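Local coordinates for putative uncharacterized protein (Coprinopsis cinerea, PDB 3W9A), which probably hydrolyses beta-glucans of the plant cell wall, as a fungal glycoside hydrolase family 131 catalytic domain with a beta-jelly roll fold, at residues A[112-117]-A[211-216]; A[41-46]-A[68-73]. One frame throughout, in Å; residues are numbered along the deposited sequence.

Interaction 1: residues A[112-117]-A[211-216]; sequences LEHQVM and PPEDWY
In the buried interior of the beta-jelly roll, strands 114-116 and 213-216 belong to the two facing sheets; the axes of these short segments pass 11.4 Å apart at closest approach and their N-to-C directions differ by 25°, roughly parallel, so side chains alone bridge them. The edge of the H114 ring meets the E213 carboxylate, the two groups nearly coplanar: NE2 of H114 gives its hydrogen to OE2 of E213 at 2.6 Å, practically straight at 178°, in the ring plane and on the syn lone pair of the carboxylate. The E213 chain is extended beyond CG (chi2 -167°), which carries the carboxylate across to the imidazole. W215 NE1 donates to the other oxygen, E213 OE1, at 3.0 Å, on the anti side and somewhat out of the carboxylate plane. V116 is small enough to slip its CG2 over one face of the W215 six-membered ring, a CH-pi contact 3.9 Å from the centroid. W215 CZ2 lies 3.6 Å from H114 CD2, with the two rings obliquely inclined. H114 ND1 is hydrogen-bonded to the backbone oxygen of Y128. With H114 and the salt-bridged R205 on OE2 and W215 on OE1, both oxygens of the buried carboxylate have partners and its rotation is fixed.

Interaction 2: residues A[41-46]-A[68-73]; sequences SRYLNL and TTATWN
The hydroxyl oxygen of T69 is gripped by two neighbouring side chains of 41-46: Y43 OH donates to T69 OG1 at 2.8 Å, and R42 NH1 donates to the same OG1 at 2.9 Å. The arginine bond is fairly straight, 163° at the hydrogen, and T69 OG1 sits at the edge of the guanidinium, close to its plane. R42 gets there on a long arm, its CG trans to the backbone nitrogen (chi1 -170°) and the chain bent only at chi3, which brings NH1 to the T69 hydroxyl. R42 CB lies 4.0 Å above the Y43 ring, over its centre. Threonine suits the spot because its hydroxyl can accept from these donors while also bonding D67 OD1, its strongest polar partner. Next to the hydroxyl, on the ring itself, Y43 CE1 touches CB of A70 at 3.8 Å; A70 is the centre of an inverse gamma turn, and its small side chain lets the ring come close. Y43 OH is further bonded by the backbone nitrogen of G38. A phenylalanine in place of Y43 would probably keep the apolar touch on A70 but leave T69 OG1 with one donor fewer and G38 N without its phenol acceptor. The contact joins the approach to strand 44-47 to the loop after strand 61-66, its polar atoms linked in a chain in which the D67 carboxylate probably steadies the arginine's charge.

Following the chain from the N terminus, interaction 2 comes first: residues 41-46 lead into strand 44-47, the chain returns along strand 61-66, its antiparallel neighbour, and 68-73 closes this short excursion. Only later does interaction 1 open, at 112-117, to be closed by 211-216 after 93 intervening residues rich in strand. The two loops therefore follow in series, neither nesting nor crossing. They share a sheet, since strand 61-66 pairs with both 44-47 and 213-224. Their centres are about 12 Å apart and their nearest atoms about 6 Å, without touching. Interaction 2 ties loops beside that sheet, whereas interaction 1 joins it to the facing one through the interior.

Interaction 1: residues A[112-117]-A[211-216]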
ATOM      1  N   LEU A 112      -1.284 -18.628   3.010  1.00 14.59           N
ATOM      2  CA  LEU A 112      -1.836 -18.272   1.702  1.00 14.11           C
ATOM      3  C   LEU A 112      -1.112 -17.086   1.090  1.00 13.90           C
ATOM      4  O   LEU A 112      -0.688 -16.177   1.807  1.00 13.63           O
ATOM      5  CB  LEU A 112      -3.311 -17.901   1.849  1.00 14.24           C
ATOM      6  CG  LEU A 112      -4.258 -19.027   2.252  1.00 13.96           C
ATOM      7  CD1 LEU A 112      -5.661 -18.476   2.380  1.00 13.98           C
ATOM      8  CD2 LEU A 112      -4.226 -20.155   1.244  1.00 13.87           C
ATOM      9  N   GLU A 113      -0.988 -17.087  -0.240  1.00 13.93           N
ATOM     10  CA  GLU A 113      -0.254 -16.024  -0.929  1.00 13.89           C
ATOM     11  C   GLU A 113      -1.070 -14.736  -0.992  1.00 13.60           C
ATOM     12  O   GLU A 113      -2.253 -14.780  -1.338  1.00 13.58           O
ATOM     13  CB  GLU A 113       0.119 -16.443  -2.353  1.00 14.16           C
ATOM     14  CG  GLU A 113       0.888 -15.348  -3.090  1.00 14.34           C
ATOM     15  CD  GLU A 113       1.386 -15.771  -4.451  1.00 14.66           C
ATOM     16  OE1 GLU A 113       1.405 -16.982  -4.747  1.00 14.81           O
ATOM     17  OE2 GLU A 113       1.743 -14.874  -5.234  1.00 14.61           O
ATOM     18  N   HIS A 114      -0.412 -13.610  -0.673  1.00 13.44           N
ATOM     19  CA  HIS A 114      -0.965 -12.253  -0.766  1.00 13.12           C
ATOM     20  C   HIS A 114      -0.031 -11.394  -1.566  1.00 13.01           C
ATOM     21  O   HIS A 114       1.182 -11.536  -1.452  1.00 12.98           O
ATOM     22  CB  HIS A 114      -1.052 -11.566   0.596  1.00 13.19           C
ATOM     23  CG  HIS A 114      -1.806 -12.338   1.610  1.00 13.29           C
ATOM     24  ND1 HIS A 114      -1.301 -13.479   2.182  1.00 13.55           N
ATOM     25  CD2 HIS A 114      -3.020 -12.132   2.168  1.00 13.51           C
ATOM     26  CE1 HIS A 114      -2.179 -13.952   3.049  1.00 13.92           C
ATOM     27  NE2 HIS A 114      -3.230 -13.155   3.057  1.00 13.97           N
ATOM     28  N   GLN A 115      -0.598 -10.480  -2.340  1.00 12.57           N
ATOM     29  CA  GLN A 115       0.170  -9.441  -3.015  1.00 12.69           C
ATOM     30  C   GLN A 115      -0.393  -8.111  -2.553  1.00 13.09           C
ATOM     31  O   GLN A 115      -1.614  -7.887  -2.587  1.00 12.62           O
ATOM     32  CB  GLN A 115       0.048  -9.578  -4.529  1.00 12.94           C
ATOM     33  CG  GLN A 115       0.742 -10.804  -5.100  1.00 13.16           C
ATOM     34  CD  GLN A 115       0.016 -11.412  -6.278  1.00 13.63           C
ATOM     35  OE1 GLN A 115      -0.635 -10.711  -7.047  1.00 13.89           O
ATOM     36  NE2 GLN A 115       0.106 -12.734  -6.420  1.00 14.08           N
ATOM     37  N   VAL A 116       0.487  -7.241  -2.086  1.00 13.36           N
ATOM     38  CA  VAL A 116       0.065  -6.022  -1.435  1.00 14.15           C
ATOM     39  C   VAL A 116       0.897  -4.864  -1.921  1.00 14.30           C
ATOM     40  O   VAL A 116       2.099  -5.008  -2.114  1.00 14.12           O
ATOM     41  CB  VAL A 116       0.217  -6.149   0.076  1.00 14.85           C
ATOM     42  CG1 VAL A 116      -0.463  -4.992   0.765  1.00 15.43           C
ATOM     43  CG2 VAL A 116      -0.369  -7.485   0.568  1.00 15.14           C
HETATM   44  N   MSE A 117       0.255  -3.716  -2.116  1.00 14.41           N
HETATM   45  CA  MSE A 117       0.949  -2.499  -2.542  1.00 15.16           C
HETATM   46  C   MSE A 117       1.736  -2.766  -3.813  1.00 14.05           C
HETATM   47  O   MSE A 117       2.928  -2.528  -3.892  1.00 13.37           O
HETATM   48  CB  MSE A 117       1.811  -1.965  -1.386  1.00 17.20           C
HETATM   49  CG  MSE A 117       1.092  -1.788  -0.036  1.00 19.00           C
HETATM   50 SE   MSE A 117      -0.488  -0.576  -0.107  1.00 24.07          SE
HETATM   51  CE  MSE A 117       0.395   0.900  -1.081  1.00 21.67           C
ATOM     52  N   PRO A 211     -11.865 -16.954   7.343  1.00 13.84           N
ATOM     53  CA  PRO A 211     -12.422 -15.698   7.812  1.00 13.40           C
ATOM     54  C   PRO A 211     -11.804 -14.493   7.111  1.00 12.84           C
ATOM     55  O   PRO A 211     -10.856 -14.665   6.321  1.00 12.66           O
ATOM     56  CB  PRO A 211     -12.059 -15.715   9.303  1.00 13.61           C
ATOM     57  CG  PRO A 211     -10.775 -16.435   9.353  1.00 13.56           C
ATOM     58  CD  PRO A 211     -10.817 -17.452   8.255  1.00 13.98           C
ATOM     59  N   PRO A 212     -12.302 -13.279   7.411  1.00 12.86           N
ATOM     60  CA  PRO A 212     -11.774 -12.096   6.724  1.00 12.57           C
ATOM     61  C   PRO A 212     -10.388 -11.712   7.197  1.00 12.54           C
ATOM     62  O   PRO A 212      -9.944 -12.167   8.252  1.00 12.48           O
ATOM     63  CB  PRO A 212     -12.793 -10.988   7.057  1.00 13.08           C
ATOM     64  CG  PRO A 212     -13.956 -11.671   7.693  1.00 13.07           C
ATOM     65  CD  PRO A 212     -13.444 -12.945   8.280  1.00 13.20           C
ATOM     66  N   GLU A 213      -9.701 -10.897   6.395  1.00 12.73           N
ATOM     67  CA  GLU A 213      -8.425 -10.297   6.760  1.00 12.48           C
ATOM     68  C   GLU A 213      -8.540  -8.774   6.832  1.00 12.26           C
ATOM     69  O   GLU A 213      -9.204  -8.164   5.993  1.00 12.28           O
ATOM     70  CB  GLU A 213      -7.367 -10.602   5.705  1.00 12.60           C
ATOM     71  CG  GLU A 213      -7.092 -12.069   5.470  1.00 12.64           C
ATOM     72  CD  GLU A 213      -5.834 -12.297   4.645  1.00 12.43           C
ATOM     73  OE1 GLU A 213      -5.317 -11.320   4.060  1.00 12.12           O
ATOM     74  OE2 GLU A 213      -5.362 -13.459   4.576  1.00 12.15           O
ATOM     75  N   ASP A 214      -7.892  -8.168   7.830  1.00 12.05           N
ATOM     76  CA  ASP A 214      -7.726  -6.717   7.895  1.00 11.71           C
ATOM     77  C   ASP A 214      -6.259  -6.385   7.686  1.00 11.79           C
ATOM     78  O   ASP A 214      -5.371  -7.015   8.271  1.00 11.78           O
ATOM     79  CB  ASP A 214      -8.176  -6.151   9.244  1.00 11.89           C
ATOM     80  CG  ASP A 214      -9.649  -6.408   9.540  1.00 11.71           C
ATOM     81  OD1 ASP A 214     -10.475  -6.416   8.622  1.00 12.21           O
ATOM     82  OD2 ASP A 214      -9.969  -6.593  10.718  1.00 11.39           O
ATOM     83  N   TRP A 215      -6.016  -5.396   6.839  1.00 11.30           N
ATOM     84  CA  TRP A 215      -4.711  -4.783   6.686  1.00 11.26           C
ATOM     85  C   TRP A 215      -4.927  -3.303   6.968  1.00 11.47           C
ATOM     86  O   TRP A 215      -5.991  -2.761   6.640  1.00 11.50           O
ATOM     87  CB  TRP A 215      -4.211  -4.970   5.249  1.00 11.23           C
ATOM     88  CG  TRP A 215      -3.951  -6.402   4.854  1.00 11.31           C
ATOM     89  CD1 TRP A 215      -4.877  -7.386   4.639  1.00 11.42           C
ATOM     90  CD2 TRP A 215      -2.676  -6.984   4.589  1.00 11.27           C
ATOM     91  NE1 TRP A 215      -4.249  -8.550   4.306  1.00 11.55           N
ATOM     92  CE2 TRP A 215      -2.894  -8.331   4.261  1.00 11.39           C
ATOM     93  CE3 TRP A 215      -1.370  -6.501   4.629  1.00 11.18           C
ATOM     94  CZ2 TRP A 215      -1.863  -9.192   3.935  1.00 11.12           C
ATOM     95  CZ3 TRP A 215      -0.331  -7.377   4.340  1.00 11.21           C
ATOM     96  CH2 TRP A 215      -0.587  -8.700   3.990  1.00 11.19           C
ATOM     97  N   TYR A 216      -3.958  -2.654   7.600  1.00 11.65           N
ATOM     98  CA  TYR A 216      -4.054  -1.227   7.863  1.00 11.85           C
ATOM     99  C   TYR A 216      -2.999  -0.473   7.076  1.00 11.96           C
ATOM    100  O   TYR A 216      -1.842  -0.899   6.979  1.00 10.81           O
ATOM    101  CB  TYR A 216      -3.933  -0.937   9.353  1.00 12.43           C
ATOM    102  CG  TYR A 216      -4.966  -1.647  10.221  1.00 13.56           C
ATOM    103  CD1 TYR A 216      -6.006  -0.947  10.821  1.00 13.72           C
ATOM    104  CD2 TYR A 216      -4.889  -3.023  10.454  1.00 14.00           C
ATOM    105  CE1 TYR A 216      -6.930  -1.577  11.636  1.00 13.98           C
ATOM    106  CE2 TYR A 216      -5.826  -3.662  11.247  1.00 13.87           C
ATOM    107  CZ  TYR A 216      -6.834  -2.937  11.836  1.00 14.28           C
ATOM    108  OH  TYR A 216      -7.759  -3.574  12.625  1.00 14.61           O
TER

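Interaction 2: residues A[41-46]-A[68-73]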
ATOM      1  N   SER A  41     -18.332  -0.003   3.016  1.00 13.07           N
ATOM      2  CA  SER A  41     -17.995  -0.224   4.426  1.00 13.05           C
ATOM      3  C   SER A  41     -17.665  -1.693   4.804  1.00 13.02           C
ATOM      4  O   SER A  41     -17.154  -1.929   5.880  1.00 12.60           O
ATOM      5  CB  SER A  41     -19.117   0.271   5.325  1.00 13.20           C
ATOM      6  OG  SER A  41     -20.211  -0.612   5.223  1.00 13.27           O
ATOM      7  N   ARG A  42     -17.974  -2.660   3.941  1.00 13.31           N
ATOM      8  CA  ARG A  42     -17.494  -4.037   4.127  1.00 14.16           C
ATOM      9  C   ARG A  42     -15.974  -4.159   3.835  1.00 13.34           C
ATOM     10  O   ARG A  42     -15.304  -5.061   4.355  1.00 12.80           O
ATOM     11  CB  ARG A  42     -18.269  -4.986   3.221  1.00 15.91           C
ATOM     12  CG  ARG A  42     -18.035  -6.458   3.507  1.00 17.95           C
ATOM     13  CD  ARG A  42     -18.795  -7.340   2.535  1.00 19.61           C
ATOM     14  NE  ARG A  42     -20.232  -7.116   2.617  1.00 21.06           N
ATOM     15  CZ  ARG A  42     -21.121  -7.661   1.792  1.00 23.09           C
ATOM     16  NH1 ARG A  42     -20.728  -8.453   0.808  1.00 23.44           N
ATOM     17  NH2 ARG A  42     -22.414  -7.402   1.951  1.00 24.46           N
ATOM     18  N   TYR A  43     -15.439  -3.239   3.027  1.00 12.02           N
ATOM     19  CA  TYR A  43     -14.063  -3.347   2.521  1.00 11.49           C
ATOM     20  C   TYR A  43     -13.110  -2.226   2.944  1.00 10.80           C
ATOM     21  O   TYR A  43     -11.903  -2.445   3.080  1.00 10.08           O
ATOM     22  CB  TYR A  43     -14.097  -3.404   0.999  1.00 11.83           C
ATOM     23  CG  TYR A  43     -15.106  -4.375   0.440  1.00 12.01           C
ATOM     24  CD1 TYR A  43     -15.026  -5.750   0.728  1.00 12.13           C
ATOM     25  CD2 TYR A  43     -16.130  -3.933  -0.365  1.00 12.23           C
ATOM     26  CE1 TYR A  43     -15.949  -6.639   0.215  1.00 12.11           C
ATOM     27  CE2 TYR A  43     -17.064  -4.806  -0.870  1.00 12.30           C
ATOM     28  CZ  TYR A  43     -16.980  -6.151  -0.570  1.00 12.31           C
ATOM     29  OH  TYR A  43     -17.914  -6.997  -1.105  1.00 11.99           O
ATOM     30  N   LEU A  44     -13.649  -1.029   3.130  1.00 10.53           N
ATOM     31  CA  LEU A  44     -12.840   0.138   3.469  1.00 10.69           C
ATOM     32  C   LEU A  44     -13.409   0.866   4.668  1.00 10.70           C
ATOM     33  O   LEU A  44     -14.567   1.265   4.665  1.00 10.42           O
ATOM     34  CB  LEU A  44     -12.740   1.091   2.267  1.00 10.42           C
ATOM     35  CG  LEU A  44     -12.050   0.533   1.018  1.00 10.55           C
ATOM     36  CD1 LEU A  44     -12.194   1.507  -0.139  1.00 10.64           C
ATOM     37  CD2 LEU A  44     -10.568   0.184   1.253  1.00 10.41           C
ATOM     38  N   ASN A  45     -12.590   1.021   5.703  1.00 11.04           N
ATOM     39  CA  ASN A  45     -12.983   1.759   6.887  1.00 11.61           C
ATOM     40  C   ASN A  45     -11.870   2.670   7.366  1.00 12.49           C
ATOM     41  O   ASN A  45     -10.687   2.383   7.182  1.00 13.24           O
ATOM     42  CB  ASN A  45     -13.415   0.805   8.002  1.00 11.73           C
ATOM     43  CG  ASN A  45     -14.660   0.047   7.644  1.00 11.43           C
ATOM     44  OD1 ASN A  45     -14.595  -1.092   7.153  1.00 11.57           O
ATOM     45  ND2 ASN A  45     -15.806   0.700   7.795  1.00 11.20           N
ATOM     46  N   LEU A  46     -12.272   3.762   8.005  1.00 13.64           N
ATOM     47  CA  LEU A  46     -11.386   4.848   8.388  1.00 14.36           C
ATOM     48  C   LEU A  46     -11.527   5.149   9.875  1.00 15.19           C
ATOM     49  O   LEU A  46     -12.640   5.142  10.402  1.00 15.92           O
ATOM     50  CB  LEU A  46     -11.752   6.082   7.573  1.00 14.86           C
ATOM     51  CG  LEU A  46     -11.667   5.923   6.046  1.00 14.83           C
ATOM     52  CD1 LEU A  46     -12.845   6.585   5.333  1.00 15.12           C
ATOM     53  CD2 LEU A  46     -10.343   6.455   5.531  1.00 15.27           C
ATOM     54  N   THR A  68     -14.797 -13.143   1.641  1.00 12.42           N
ATOM     55  CA  THR A  68     -15.182 -14.018   0.552  1.00 12.17           C
ATOM     56  C   THR A  68     -16.020 -13.313  -0.509  1.00 12.03           C
ATOM     57  O   THR A  68     -16.069 -13.775  -1.630  1.00 12.11           O
ATOM     58  CB  THR A  68     -15.954 -15.271   1.023  1.00 12.48           C
ATOM     59  OG1 THR A  68     -17.201 -14.896   1.610  1.00 13.18           O
ATOM     60  CG2 THR A  68     -15.157 -16.030   1.997  1.00 12.63           C
ATOM     61  N   THR A  69     -16.645 -12.187  -0.169  1.00 11.79           N
ATOM     62  CA  THR A  69     -17.403 -11.416  -1.161  1.00 11.87           C
ATOM     63  C   THR A  69     -16.575 -10.382  -1.925  1.00 11.47           C
ATOM     64  O   THR A  69     -17.122  -9.674  -2.768  1.00 11.29           O
ATOM     65  CB  THR A  69     -18.566 -10.667  -0.519  1.00 12.04           C
ATOM     66  OG1 THR A  69     -18.062  -9.518   0.204  1.00 12.52           O
ATOM     67  CG2 THR A  69     -19.371 -11.597   0.409  1.00 12.22           C
ATOM     68  N   ALA A  70     -15.278 -10.283  -1.632  1.00 10.95           N
ATOM     69  CA  ALA A  70     -14.423  -9.241  -2.218  1.00 10.84           C
ATOM     70  C   ALA A  70     -13.882  -9.684  -3.571  1.00 10.87           C
ATOM     71  O   ALA A  70     -12.686  -9.879  -3.750  1.00 11.36           O
ATOM     72  CB  ALA A  70     -13.275  -8.908  -1.273  1.00 10.96           C
ATOM     73  N   THR A  71     -14.775  -9.859  -4.523  1.00 10.94           N
ATOM     74  CA  THR A  71     -14.451 -10.539  -5.750  1.00 11.13           C
ATOM     75  C   THR A  71     -14.781  -9.573  -6.876  1.00 11.79           C
ATOM     76  O   THR A  71     -15.914  -9.108  -6.974  1.00 11.53           O
ATOM     77  CB  THR A  71     -15.264 -11.845  -5.853  1.00 11.29           C
ATOM     78  OG1 THR A  71     -16.638 -11.597  -5.572  1.00 11.00           O
ATOM     79  CG2 THR A  71     -14.783 -12.837  -4.830  1.00 11.32           C
ATOM     80  N   TRP A  72     -13.790  -9.236  -7.699  1.00 11.92           N
ATOM     81  CA  TRP A  72     -13.999  -8.235  -8.743  1.00 12.10           C
ATOM     82  C   TRP A  72     -13.978  -8.865 -10.136  1.00 12.66           C
ATOM     83  O   TRP A  72     -15.029  -8.984 -10.801  1.00 12.98           O
ATOM     84  CB  TRP A  72     -12.959  -7.118  -8.625  1.00 11.93           C
ATOM     85  CG  TRP A  72     -13.113  -6.084  -9.666  1.00 11.30           C
ATOM     86  CD1 TRP A  72     -14.205  -5.320  -9.876  1.00 11.13           C
ATOM     87  CD2 TRP A  72     -12.155  -5.705 -10.655  1.00 11.09           C
ATOM     88  NE1 TRP A  72     -13.999  -4.484 -10.934  1.00 11.20           N
ATOM     89  CE2 TRP A  72     -12.744  -4.695 -11.432  1.00 11.01           C
ATOM     90  CE3 TRP A  72     -10.849  -6.113 -10.956  1.00 11.09           C
ATOM     91  CZ2 TRP A  72     -12.079  -4.075 -12.492  1.00 11.19           C
ATOM     92  CZ3 TRP A  72     -10.181  -5.503 -12.016  1.00 11.00           C
ATOM     93  CH2 TRP A  72     -10.800  -4.499 -12.777  1.00 11.25           C
ATOM     94  N   ASN A  73     -12.789  -9.273 -10.565  1.00 12.72           N
ATOM     95  CA  ASN A  73     -12.593  -9.877 -11.880  1.00 13.14           C
ATOM     96  C   ASN A  73     -12.351 -11.381 -11.805  1.00 13.11           C
ATOM     97  O   ASN A  73     -12.014 -12.000 -12.808  1.00 12.87           O
ATOM     98  CB  ASN A  73     -11.375  -9.260 -12.533  1.00 13.50           C
ATOM     99  CG  ASN A  73     -10.107  -9.596 -11.776  1.00 13.78           C
ATOM    100  OD1 ASN A  73     -10.094  -9.597 -10.542  1.00 13.82           O
ATOM    101  ND2 ASN A  73      -9.052  -9.902 -12.500  1.00 14.27           N
TER